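Local atomic coordinates of transcription factor cep-1 (Caenorhabditis elegans, PDB entry 1T4W), a protein that activates transcription by binding the same DNA consensus sequence as p53 and promotes apoptosis in response to DNA damage and other cellular stress. Residues K67-N70 against V71-I75. Numbering follows the deposited sequence.
Sequences KKEN and VEYAI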
loop_
_atom_site.group_PDB
_atom_site.type_symbol
_atom_site.label_atom_id
_atom_site.label_comp_id
_atom_site.label_asym_id
_atom_site.label_seq_id
_atom_site.Cartn_x
_atom_site.Cartn_y
_atom_site.Cartn_z
ATOM N N LYS A 67 -6.489 -14.911 -8.429
ATOM C CA LYS A 67 -6.091 -15.496 -9.704
ATOM C C LYS A 67 -7.039 -15.095 -10.828
ATOM O O LYS A 67 -6.630 -14.982 -11.981
ATOM C CB LYS A 67 -6.046 -17.022 -9.588
ATOM C CG LYS A 67 -5.159 -17.541 -8.453
ATOM C CD LYS A 67 -5.681 -17.121 -7.079
ATOM C CE LYS A 67 -4.745 -17.552 -5.967
ATOM N NZ LYS A 67 -5.192 -17.015 -4.649
ATOM N N LYS A 68 -8.302 -14.865 -10.485
ATOM C CA LYS A 68 -9.312 -14.496 -11.470
ATOM C C LYS A 68 -9.267 -13.034 -11.927
ATOM O O LYS A 68 -9.685 -12.713 -13.042
ATOM C CB LYS A 68 -10.704 -14.846 -10.929
ATOM C CG LYS A 68 -10.871 -16.330 -10.596
ATOM C CD LYS A 68 -10.572 -17.204 -11.811
ATOM C CE LYS A 68 -10.615 -18.684 -11.465
ATOM N NZ LYS A 68 -10.362 -19.534 -12.662
ATOM N N GLU A 69 -8.769 -12.147 -11.072
ATOM C CA GLU A 69 -8.660 -10.734 -11.431
ATOM C C GLU A 69 -7.269 -10.265 -11.037
ATOM O O GLU A 69 -7.030 -9.927 -9.877
ATOM C CB GLU A 69 -9.731 -9.905 -10.710
ATOM C CG GLU A 69 -9.587 -8.399 -10.889
ATOM C CD GLU A 69 -10.754 -7.613 -10.300
ATOM O OE1 GLU A 69 -10.500 -6.583 -9.633
ATOM O OE2 GLU A 69 -11.923 -8.017 -10.510
ATOM N N ASN A 70 -6.360 -10.255 -12.011
ATOM C CA ASN A 70 -4.972 -9.867 -11.796
ATOM C C ASN A 70 -4.706 -8.479 -11.227
ATOM O O ASN A 70 -5.555 -7.580 -11.255
ATOM C CB ASN A 70 -4.169 -10.075 -13.077
ATOM C CG ASN A 70 -4.012 -11.540 -13.410
ATOM O OD1 ASN A 70 -3.316 -11.910 -14.355
ATOM N ND2 ASN A 70 -4.666 -12.391 -12.627
ATOM N N VAL A 71 -3.492 -8.313 -10.718
ATOM C CA VAL A 71 -3.130 -7.079 -10.065
ATOM C C VAL A 71 -3.311 -5.808 -10.889
ATOM O O VAL A 71 -3.898 -4.853 -10.397
ATOM C CB VAL A 71 -1.679 -7.166 -9.499
ATOM C CG1 VAL A 71 -0.674 -7.233 -10.635
ATOM C CG2 VAL A 71 -1.400 -5.969 -8.588
ATOM N N GLU A 72 -2.834 -5.797 -12.138
ATOM C CA GLU A 72 -2.935 -4.587 -12.950
ATOM C C GLU A 72 -4.388 -4.169 -13.103
ATOM O O GLU A 72 -4.709 -2.976 -13.064
ATOM C CB GLU A 72 -2.237 -4.773 -14.316
ATOM C CG GLU A 72 -0.705 -4.863 -14.228
ATOM C CD GLU A 72 -0.030 -3.520 -13.889
ATOM O OE1 GLU A 72 -0.501 -2.476 -14.382
ATOM O OE2 GLU A 72 0.982 -3.509 -13.152
ATOM N N TYR A 73 -5.291 -5.135 -13.230
ATOM C CA TYR A 73 -6.692 -4.755 -13.322
ATOM C C TYR A 73 -7.212 -4.286 -11.954
ATOM O O TYR A 73 -7.815 -3.216 -11.826
ATOM C CB TYR A 73 -7.550 -5.933 -13.825
ATOM C CG TYR A 73 -8.977 -5.548 -14.096
ATOM C CD1 TYR A 73 -9.957 -5.672 -13.110
ATOM C CD2 TYR A 73 -9.345 -4.999 -15.334
ATOM C CE1 TYR A 73 -11.279 -5.254 -13.350
ATOM C CE2 TYR A 73 -10.650 -4.578 -15.579
ATOM C CZ TYR A 73 -11.609 -4.707 -14.583
ATOM O OH TYR A 73 -12.887 -4.263 -14.821
ATOM N N ALA A 74 -6.984 -5.096 -10.929
ATOM C CA ALA A 74 -7.501 -4.786 -9.597
ATOM C C ALA A 74 -7.127 -3.413 -9.048
ATOM O O ALA A 74 -7.977 -2.700 -8.506
ATOM C CB ALA A 74 -7.065 -5.873 -8.602
ATOM N N ILE A 75 -5.868 -3.022 -9.206
ATOM C CA ILE A 75 -5.452 -1.742 -8.647
ATOM C C ILE A 75 -6.096 -0.531 -9.278
ATOM O O ILE A 75 -6.071 0.550 -8.694
ATOM C CB ILE A 75 -3.920 -1.598 -8.677
ATOM C CG1 ILE A 75 -3.423 -1.588 -10.124
ATOM C CG2 ILE A 75 -3.285 -2.730 -7.825
ATOM C CD1 ILE A 75 -1.904 -1.431 -10.231
#
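Glu69 lays its side chain beside Tyr73 at the start of the short helix 71-74, where the approaching loop meets the first turn. With CG anti to the backbone N (chi1 173°) and the chain extended beyond it, the carboxylate reaches the edge of the tyrosine ring. Glu69 CD lies 3.5 Å from Tyr73 CD1, and carboxylate and ring planes stand 78° apart. Glu69 OE1 passes 3.7 Å from Ala74 CB, where the small methyl suits a buried site, and is hydrogen-bonded to Asn77. Glutamate is thus long enough to give Asn77 an acceptor while its CG and CD line the ring edge. Cut back to an alanine here, the loop would probably leave Asn77 without this acceptor and the ring edge less covered.

The backbone closes the turn: Ala74 N donates to Asn70 O at 2.9 Å in a nearly straight bond (175°), the first i to i+4 bond of the helix. Asn70 occupies the N-cap, a position asparagine often fills, yet its amide makes no capping bond here; its side-chain end leads away from the helix on the exposed side. Tyr73, also exposed, meets Glu69 through ring carbons, its polar hydroxyl lying beyond the contact.

The opposite character appears where the helix meets the beta strands of its own p53-like DNA-binding domain: branched, apolar Val71 packs on Cys154 and Tyr171 of strands 152-160 and 166-177, while Ala74 rests on Tyr65 of strand 57-65, which leads into this loop.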